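Local coordinates for hydroxyethylphosphonate dioxygenase (Streptomyces albus, PDB 6B9R), which oxidatively cleaves 2-hydroxyethylphosphonate at a non-haem iron centre, probably giving hydroxymethylphosphonate and formate, at residues Asn26-Asn31 / Gln66-Asn71; Leu39-Gly44 / Trp58-Arg63. One frame throughout, in Å; residues are numbered along the deposited sequence.

Contact 1: residues Asn26-Asn31 / Gln66-Asn71; sequences NDLKRN and QAWPLN. With 2HE ((2-hydroxyethyl)phosphonic acid), chain Q.
One face of the W68 indole is met by L28, whose CD1 methyl stands 3.4 Å above the ring plane, displaced toward the rim and nearest W68 CG. This is a CH-pi contact, with L28 CD1 3.8 Å from the centroid of the five-membered ring. The R30 and W68 side chains slide past each other in opposite directions: R30 CG lies 4.0 Å from W68 NE1, and the guanidinium plane is turned 74° from the ring. At the guanidinium edge, R30 NH2 donates in plane to L28 O (2.8 Å, N-H...O 144°). The bend at chi2 (-56°) folds the arginine back to this carbonyl. D38 accepts from both R30 NE and W68 NE1, and R30 NH1 bridges to D113 of the second subunit, so each guanidinium nitrogen has a partner and the plane is well fixed.

L28 and R30 flank K29, the C-prime residue, with positive phi, of the Schellman motif that ends helix 10-27. Across the contact, P69 centres an inverse gamma turn after helix 58-67; its CG meets L28 CD2 tip to tip at 3.9 Å. K29 extends from the motif in another direction, makes a cation-pi contact with W449, and brings its CE to 3.2 Å from O2 of the bound 2-hydroxyethylphosphonate, a ligand hydrogen-bonded to W449 and to R103, Y111 and N146 of the second subunit.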
ATOM      1  N   ASN A  26     -12.257 -15.484 -10.517  1.00 20.42           N
ATOM      2  CA  ASN A  26     -12.924 -14.405 -11.244  1.00 16.83           C
ATOM      3  C   ASN A  26     -11.922 -13.501 -11.950  1.00 18.49           C
ATOM      4  O   ASN A  26     -12.124 -13.112 -13.107  1.00 18.44           O
ATOM      5  CB  ASN A  26     -13.773 -13.563 -10.293  1.00 17.46           C
ATOM      6  CG  ASN A  26     -15.086 -14.211  -9.931  1.00 20.41           C
ATOM      7  OD1 ASN A  26     -15.496 -15.217 -10.518  1.00 21.74           O
ATOM      8  ND2 ASN A  26     -15.771 -13.620  -8.965  1.00 20.03           N
ATOM      9  N   ASP A  27     -10.846 -13.116 -11.245  1.00 18.49           N
ATOM     10  CA  ASP A  27      -9.881 -12.178 -11.810  1.00 17.10           C
ATOM     11  C   ASP A  27      -9.136 -12.767 -13.001  1.00 23.13           C
ATOM     12  O   ASP A  27      -8.724 -12.022 -13.897  1.00 19.99           O
ATOM     13  CB  ASP A  27      -8.884 -11.734 -10.735  1.00 14.77           C
ATOM     14  CG  ASP A  27      -9.503 -10.796  -9.722  1.00 25.20           C
ATOM     15  OD1 ASP A  27     -10.673 -10.407  -9.896  1.00 27.28           O
ATOM     16  OD2 ASP A  27      -8.808 -10.448  -8.750  1.00 23.86           O
ATOM     17  N   LEU A  28      -8.971 -14.087 -13.037  1.00 19.24           N
ATOM     18  CA  LEU A  28      -8.319 -14.771 -14.141  1.00 18.54           C
ATOM     19  C   LEU A  28      -9.300 -15.216 -15.213  1.00 21.56           C
ATOM     20  O   LEU A  28      -8.905 -15.936 -16.137  1.00 20.77           O
ATOM     21  CB  LEU A  28      -7.519 -15.978 -13.612  1.00 15.48           C
ATOM     22  CG  LEU A  28      -6.171 -15.546 -13.001  1.00 18.20           C
ATOM     23  CD1 LEU A  28      -5.575 -16.618 -12.079  1.00 17.84           C
ATOM     24  CD2 LEU A  28      -5.181 -15.228 -14.111  1.00 15.67           C
ATOM     25  N   LYS A  29     -10.569 -14.799 -15.115  1.00 15.49           N
ATOM     26  CA  LYS A  29     -11.610 -15.251 -16.038  1.00 16.85           C
ATOM     27  C   LYS A  29     -11.629 -16.777 -16.138  1.00 18.72           C
ATOM     28  O   LYS A  29     -11.757 -17.360 -17.223  1.00 21.35           O
ATOM     29  CB  LYS A  29     -11.441 -14.589 -17.409  1.00 19.62           C
ATOM     30  CG  LYS A  29     -11.405 -13.049 -17.345  1.00 23.34           C
ATOM     31  CD  LYS A  29     -12.637 -12.510 -16.596  1.00 28.47           C
ATOM     32  CE  LYS A  29     -12.859 -11.004 -16.801  1.00 30.42           C
ATOM     33  NZ  LYS A  29     -11.800 -10.179 -16.169  1.00 33.35           N
ATOM     34  N   ARG A  30     -11.514 -17.436 -14.982  1.00 16.55           N
ATOM     35  CA  ARG A  30     -11.705 -18.881 -14.862  1.00 17.91           C
ATOM     36  C   ARG A  30     -13.026 -19.133 -14.137  1.00 18.72           C
ATOM     37  O   ARG A  30     -13.140 -18.860 -12.936  1.00 20.57           O
ATOM     38  CB  ARG A  30     -10.542 -19.522 -14.105  1.00 21.63           C
ATOM     39  CG  ARG A  30      -9.146 -19.151 -14.660  1.00 25.32           C
ATOM     40  CD  ARG A  30      -9.059 -19.520 -16.143  1.00 23.09           C
ATOM     41  NE  ARG A  30      -7.714 -19.875 -16.613  1.00 21.41           N
ATOM     42  CZ  ARG A  30      -6.851 -19.021 -17.161  1.00 18.03           C
ATOM     43  NH1 ARG A  30      -5.673 -19.462 -17.582  1.00 20.24           N
ATOM     44  NH2 ARG A  30      -7.153 -17.729 -17.281  1.00 18.90           N
ATOM     45  N   ASN A  31     -14.027 -19.643 -14.851  1.00 18.06           N
ATOM     46  CA  ASN A  31     -15.259 -19.992 -14.164  1.00 18.70           C
ATOM     47  C   ASN A  31     -15.056 -21.343 -13.483  1.00 19.12           C
ATOM     48  O   ASN A  31     -13.955 -21.901 -13.488  1.00 18.91           O
ATOM     49  CB  ASN A  31     -16.451 -19.950 -15.119  1.00 20.27           C
ATOM     50  CG  ASN A  31     -16.356 -20.969 -16.237  1.00 19.95           C
ATOM     51  OD1 ASN A  31     -15.523 -21.875 -16.210  1.00 24.64           O
ATOM     52  ND2 ASN A  31     -17.241 -20.836 -17.223  1.00 22.55           N
ATOM     53  N   GLN A  66       1.202 -22.630  -8.850  1.00 21.32           N
ATOM     54  CA  GLN A  66       1.900 -23.229  -9.978  1.00 17.91           C
ATOM     55  C   GLN A  66       1.078 -23.114 -11.254  1.00 16.20           C
ATOM     56  O   GLN A  66       1.618 -22.779 -12.315  1.00 25.11           O
ATOM     57  CB  GLN A  66       2.228 -24.699  -9.691  1.00 25.43           C
ATOM     58  CG  GLN A  66       3.329 -24.909  -8.667  1.00 24.43           C
ATOM     59  N   ALA A  67      -0.233 -23.389 -11.174  1.00 16.32           N
ATOM     60  CA  ALA A  67      -1.080 -23.370 -12.365  1.00 19.37           C
ATOM     61  C   ALA A  67      -1.387 -21.958 -12.848  1.00 22.02           C
ATOM     62  O   ALA A  67      -1.533 -21.735 -14.053  1.00 19.92           O
ATOM     63  CB  ALA A  67      -2.394 -24.100 -12.090  1.00 21.03           C
ATOM     64  N   TRP A  68      -1.477 -20.997 -11.938  1.00 15.79           N
ATOM     65  CA  TRP A  68      -1.915 -19.647 -12.237  1.00 15.97           C
ATOM     66  C   TRP A  68      -0.798 -18.662 -11.924  1.00 17.40           C
ATOM     67  O   TRP A  68       0.083 -18.952 -11.105  1.00 17.06           O
ATOM     68  CB  TRP A  68      -3.154 -19.269 -11.410  1.00 15.52           C
ATOM     69  CG  TRP A  68      -4.443 -19.907 -11.824  1.00 16.48           C
ATOM     70  CD1 TRP A  68      -4.737 -20.487 -13.031  1.00 15.60           C
ATOM     71  CD2 TRP A  68      -5.621 -20.032 -11.016  1.00 18.61           C
ATOM     72  NE1 TRP A  68      -6.036 -20.957 -13.020  1.00 15.65           N
ATOM     73  CE2 TRP A  68      -6.593 -20.702 -11.792  1.00 18.54           C
ATOM     74  CE3 TRP A  68      -5.945 -19.654  -9.710  1.00 22.70           C
ATOM     75  CZ2 TRP A  68      -7.873 -20.987 -11.306  1.00 22.42           C
ATOM     76  CZ3 TRP A  68      -7.211 -19.941  -9.225  1.00 26.20           C
ATOM     77  CH2 TRP A  68      -8.160 -20.607 -10.028  1.00 19.01           C
ATOM     78  N   PRO A  69      -0.806 -17.460 -12.557  1.00 18.48           N
ATOM     79  CA  PRO A  69       0.202 -16.434 -12.262  1.00 19.76           C
ATOM     80  C   PRO A  69      -0.099 -15.646 -10.993  1.00 19.14           C
ATOM     81  O   PRO A  69      -0.168 -14.416 -11.005  1.00 18.03           O
ATOM     82  CB  PRO A  69       0.142 -15.533 -13.500  1.00 28.44           C
ATOM     83  CG  PRO A  69      -1.279 -15.605 -13.919  1.00 24.81           C
ATOM     84  CD  PRO A  69      -1.660 -17.065 -13.694  1.00 20.40           C
ATOM     85  N   LEU A  70      -0.300 -16.358  -9.890  1.00 15.82           N
ATOM     86  CA  LEU A  70      -0.457 -15.693  -8.605  1.00 16.20           C
ATOM     87  C   LEU A  70       0.410 -16.397  -7.569  1.00 15.46           C
ATOM     88  O   LEU A  70       1.049 -17.425  -7.841  1.00 18.08           O
ATOM     89  CB  LEU A  70      -1.930 -15.643  -8.167  1.00 20.97           C
ATOM     90  CG  LEU A  70      -2.801 -16.908  -8.169  1.00 25.70           C
ATOM     91  CD1 LEU A  70      -2.329 -18.004  -7.208  1.00 20.57           C
ATOM     92  CD2 LEU A  70      -4.231 -16.520  -7.851  1.00 25.35           C
ATOM     93  N   ASN A  71       0.424 -15.823  -6.366  1.00 15.46           N
ATOM     94  CA  ASN A  71       1.238 -16.292  -5.263  1.00 17.55           C
ATOM     95  C   ASN A  71       0.374 -16.928  -4.188  1.00 15.69           C
ATOM     96  O   ASN A  71      -0.802 -16.586  -4.032  1.00 17.64           O
ATOM     97  CB  ASN A  71       2.033 -15.130  -4.666  1.00 17.50           C
ATOM     98  CG  ASN A  71       2.829 -14.424  -5.707  1.00 16.15           C
ATOM     99  OD1 ASN A  71       3.871 -14.920  -6.137  1.00 19.38           O
ATOM    100  ND2 ASN A  71       2.327 -13.280  -6.165  1.00 16.70           N
TER
HETATM  101  O3  2HE Q 502     -17.821 -10.090 -18.328  1.00 25.87           O
HETATM  102  P   2HE Q 502     -16.300  -9.734 -18.684  1.00 38.97           P
HETATM  103  O1  2HE Q 502     -15.749  -8.699 -17.741  1.00 35.75           O
HETATM  104  O2  2HE Q 502     -15.467 -11.108 -18.600  1.00 29.46           O
HETATM  105  CA  2HE Q 502     -16.163  -9.023 -20.331  1.00 33.21           C
HETATM  106  CB  2HE Q 502     -14.719  -8.573 -20.439  1.00 34.32           C
HETATM  107  O4  2HE Q 502     -14.426  -7.682 -19.358  1.00 42.22           O

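Contact 2: residues Leu39-Gly44 / Trp58-Arg63; sequences LGLPPG and WDLISR
R63 points its CB from helix 58-67 toward the segment 39-44, and its chain runs outward through CG and CD before bending at chi3 (59°), which brings the guanidinium between L39 O and the acidic side chain of D59. R63 NE passes 3.5 Å from L39 O. R63 NH1 gives a hydrogen bond of 2.7 Å to L39 O (N-H...O 149°); the donor lies in the carbonyl plane, whereas the oxygen is tilted 20° from the guanidinium plane. L41 CD2 also comes within 3.6 Å of R63 NH1. The other tip, R63 NH2, forms a salt bridge at 2.8 Å with D59 OD2, one helical turn earlier.

The carbonyl used by R63 NH1 lies where helix 32-39 gives way to the loop, and the partial negative charge expected at a helix C-terminus would probably favour the cationic guanidinium there. The chain leaves helical geometry at G40, with positive phi, and heads for helix 46-51 of the N-terminal helical region. Over one face of the R63 guanidinium, near its centre, L60 CD1 stands 4.2 Å from the plane. L60 CD1 also packs on L41 CD2 at 3.9 Å, the two leucine side chains crossing at about a right angle, with Y49 of helix 46-51 touching both.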
ATOM      1  N   LEU A  39      -6.782 -26.383 -11.849  1.00 22.63           N
ATOM      2  CA  LEU A  39      -6.295 -26.781 -10.537  1.00 19.10           C
ATOM      3  C   LEU A  39      -6.298 -28.287 -10.327  1.00 26.89           C
ATOM      4  O   LEU A  39      -5.913 -28.743  -9.247  1.00 27.68           O
ATOM      5  CB  LEU A  39      -7.127 -26.102  -9.440  1.00 19.85           C
ATOM      6  CG  LEU A  39      -7.168 -24.565  -9.445  1.00 22.36           C
ATOM      7  CD1 LEU A  39      -8.163 -24.029  -8.419  1.00 24.27           C
ATOM      8  CD2 LEU A  39      -5.790 -23.964  -9.179  1.00 25.95           C
ATOM      9  N   GLY A  40      -6.715 -29.066 -11.323  1.00 22.40           N
ATOM     10  CA  GLY A  40      -6.828 -30.499 -11.125  1.00 26.09           C
ATOM     11  C   GLY A  40      -7.843 -30.891 -10.073  1.00 29.02           C
ATOM     12  O   GLY A  40      -7.634 -31.872  -9.356  1.00 31.50           O
ATOM     13  N   LEU A  41      -8.930 -30.142  -9.950  1.00 26.15           N
ATOM     14  CA  LEU A  41      -9.987 -30.502  -9.021  1.00 21.17           C
ATOM     15  C   LEU A  41     -11.012 -31.398  -9.707  1.00 25.71           C
ATOM     16  O   LEU A  41     -11.144 -31.388 -10.936  1.00 23.47           O
ATOM     17  CB  LEU A  41     -10.663 -29.247  -8.486  1.00 21.06           C
ATOM     18  CG  LEU A  41      -9.727 -28.325  -7.688  1.00 27.67           C
ATOM     19  CD1 LEU A  41     -10.439 -27.035  -7.343  1.00 27.87           C
ATOM     20  CD2 LEU A  41      -9.243 -29.029  -6.430  1.00 27.48           C
ATOM     21  N   PRO A  42     -11.744 -32.202  -8.942  1.00 24.35           N
ATOM     22  CA  PRO A  42     -12.808 -33.025  -9.542  1.00 22.93           C
ATOM     23  C   PRO A  42     -13.805 -32.142 -10.269  1.00 24.13           C
ATOM     24  O   PRO A  42     -14.126 -31.041  -9.800  1.00 23.94           O
ATOM     25  CB  PRO A  42     -13.450 -33.715  -8.328  1.00 23.64           C
ATOM     26  CG  PRO A  42     -12.356 -33.745  -7.291  1.00 23.50           C
ATOM     27  CD  PRO A  42     -11.589 -32.453  -7.497  1.00 24.04           C
ATOM     28  N   PRO A  43     -14.277 -32.558 -11.445  1.00 26.89           N
ATOM     29  CA  PRO A  43     -15.297 -31.762 -12.133  1.00 22.81           C
ATOM     30  C   PRO A  43     -16.513 -31.557 -11.239  1.00 23.30           C
ATOM     31  O   PRO A  43     -16.926 -32.457 -10.502  1.00 23.90           O
ATOM     32  CB  PRO A  43     -15.624 -32.605 -13.371  1.00 25.56           C
ATOM     33  CG  PRO A  43     -14.325 -33.307 -13.660  1.00 22.80           C
ATOM     34  CD  PRO A  43     -13.789 -33.667 -12.285  1.00 24.35           C
ATOM     35  N   GLY A  44     -17.061 -30.346 -11.286  1.00 23.06           N
ATOM     36  CA  GLY A  44     -18.198 -29.986 -10.470  1.00 29.98           C
ATOM     37  C   GLY A  44     -17.894 -29.566  -9.041  1.00 28.87           C
ATOM     38  O   GLY A  44     -18.824 -29.170  -8.329  1.00 29.05           O
ATOM     39  N   TRP A  58      -3.085 -26.215   2.023  1.00 22.78           N
ATOM     40  CA  TRP A  58      -1.827 -25.684   1.519  1.00 28.49           C
ATOM     41  C   TRP A  58      -1.436 -26.368   0.220  1.00 23.95           C
ATOM     42  O   TRP A  58      -0.824 -25.745  -0.656  1.00 26.12           O
ATOM     43  CB  TRP A  58      -0.733 -25.847   2.577  1.00 27.90           C
ATOM     44  CG  TRP A  58       0.624 -25.403   2.120  1.00 29.35           C
ATOM     45  CD1 TRP A  58       1.732 -26.190   1.929  1.00 32.10           C
ATOM     46  CD2 TRP A  58       1.019 -24.069   1.782  1.00 29.26           C
ATOM     47  NE1 TRP A  58       2.785 -25.426   1.496  1.00 28.94           N
ATOM     48  CE2 TRP A  58       2.378 -24.121   1.399  1.00 26.69           C
ATOM     49  CE3 TRP A  58       0.359 -22.841   1.766  1.00 31.74           C
ATOM     50  CZ2 TRP A  58       3.086 -22.987   1.004  1.00 32.91           C
ATOM     51  CZ3 TRP A  58       1.069 -21.708   1.377  1.00 29.84           C
ATOM     52  CH2 TRP A  58       2.416 -21.795   1.001  1.00 30.36           C
ATOM     53  N   ASP A  59      -1.789 -27.641   0.069  1.00 24.65           N
ATOM     54  CA  ASP A  59      -1.559 -28.316  -1.203  1.00 22.55           C
ATOM     55  C   ASP A  59      -2.282 -27.596  -2.334  1.00 21.26           C
ATOM     56  O   ASP A  59      -1.690 -27.317  -3.384  1.00 23.77           O
ATOM     57  CB  ASP A  59      -1.999 -29.775  -1.110  1.00 25.48           C
ATOM     58  CG  ASP A  59      -1.823 -30.521  -2.423  1.00 40.18           C
ATOM     59  OD1 ASP A  59      -0.662 -30.744  -2.821  1.00 45.11           O
ATOM     60  OD2 ASP A  59      -2.839 -30.877  -3.057  1.00 42.31           O
ATOM     61  N   LEU A  60      -3.558 -27.259  -2.130  1.00 19.26           N
ATOM     62  CA  LEU A  60      -4.315 -26.619  -3.203  1.00 20.99           C
ATOM     63  C   LEU A  60      -3.790 -25.218  -3.479  1.00 20.96           C
ATOM     64  O   LEU A  60      -3.679 -24.806  -4.638  1.00 22.96           O
ATOM     65  CB  LEU A  60      -5.809 -26.590  -2.862  1.00 16.78           C
ATOM     66  CG  LEU A  60      -6.727 -25.832  -3.835  1.00 20.15           C
ATOM     67  CD1 LEU A  60      -6.602 -26.407  -5.232  1.00 25.31           C
ATOM     68  CD2 LEU A  60      -8.173 -25.873  -3.387  1.00 24.97           C
ATOM     69  N   ILE A  61      -3.435 -24.482  -2.427  1.00 20.21           N
ATOM     70  CA  ILE A  61      -2.877 -23.148  -2.603  1.00 19.20           C
ATOM     71  C   ILE A  61      -1.544 -23.214  -3.340  1.00 17.63           C
ATOM     72  O   ILE A  61      -1.256 -22.378  -4.204  1.00 18.62           O
ATOM     73  CB  ILE A  61      -2.753 -22.458  -1.234  1.00 16.36           C
ATOM     74  CG1 ILE A  61      -4.156 -22.151  -0.696  1.00 18.87           C
ATOM     75  CG2 ILE A  61      -1.899 -21.191  -1.338  1.00 16.23           C
ATOM     76  CD1 ILE A  61      -4.152 -21.446   0.648  1.00 32.69           C
ATOM     77  N   SER A  62      -0.723 -24.222  -3.031  1.00 21.30           N
ATOM     78  CA  SER A  62       0.537 -24.399  -3.748  1.00 23.73           C
ATOM     79  C   SER A  62       0.297 -24.768  -5.204  1.00 21.66           C
ATOM     80  O   SER A  62       1.002 -24.277  -6.095  1.00 20.28           O
ATOM     81  CB  SER A  62       1.388 -25.470  -3.064  1.00 28.17           C
ATOM     82  OG  SER A  62       1.677 -25.097  -1.731  1.00 35.79           O
ATOM     83  N   ARG A  63      -0.687 -25.640  -5.468  1.00 21.04           N
ATOM     84  CA  ARG A  63      -1.020 -25.979  -6.845  1.00 22.89           C
ATOM     85  C   ARG A  63      -1.529 -24.762  -7.607  1.00 22.11           C
ATOM     86  O   ARG A  63      -1.225 -24.596  -8.798  1.00 21.00           O
ATOM     87  CB  ARG A  63      -2.059 -27.103  -6.872  1.00 25.12           C
ATOM     88  CG  ARG A  63      -1.461 -28.473  -6.575  1.00 38.22           C
ATOM     89  CD  ARG A  63      -2.465 -29.385  -5.895  1.00 44.42           C
ATOM     90  NE  ARG A  63      -3.668 -29.595  -6.693  1.00 33.65           N
ATOM     91  CZ  ARG A  63      -4.804 -30.084  -6.201  1.00 45.12           C
ATOM     92  NH1 ARG A  63      -5.860 -30.247  -6.986  1.00 40.32           N
ATOM     93  NH2 ARG A  63      -4.886 -30.402  -4.913  1.00 49.44           N
TER

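In the fold
Both contacts draw on helix 58-67, contact 2 on its body and contact 1 on its C-terminal end and the turn beyond, with centres about 12 Å apart. They meet directly where W68 CH2 packs on L39 CD1 at 3.8 Å. Contact 1 joins the ends of two helices in a buried setting against the second subunit, with neighbouring K29 reaching the bound phosphonate; between its segments it is apolar and aromatic, and its arginine is tied to acids from both chains. Contact 2 lies farther from the chain's centre. It combines a buried leucine cluster with a partly exposed arginine, whose hydrogen bond to a main-chain carbonyl links its segments.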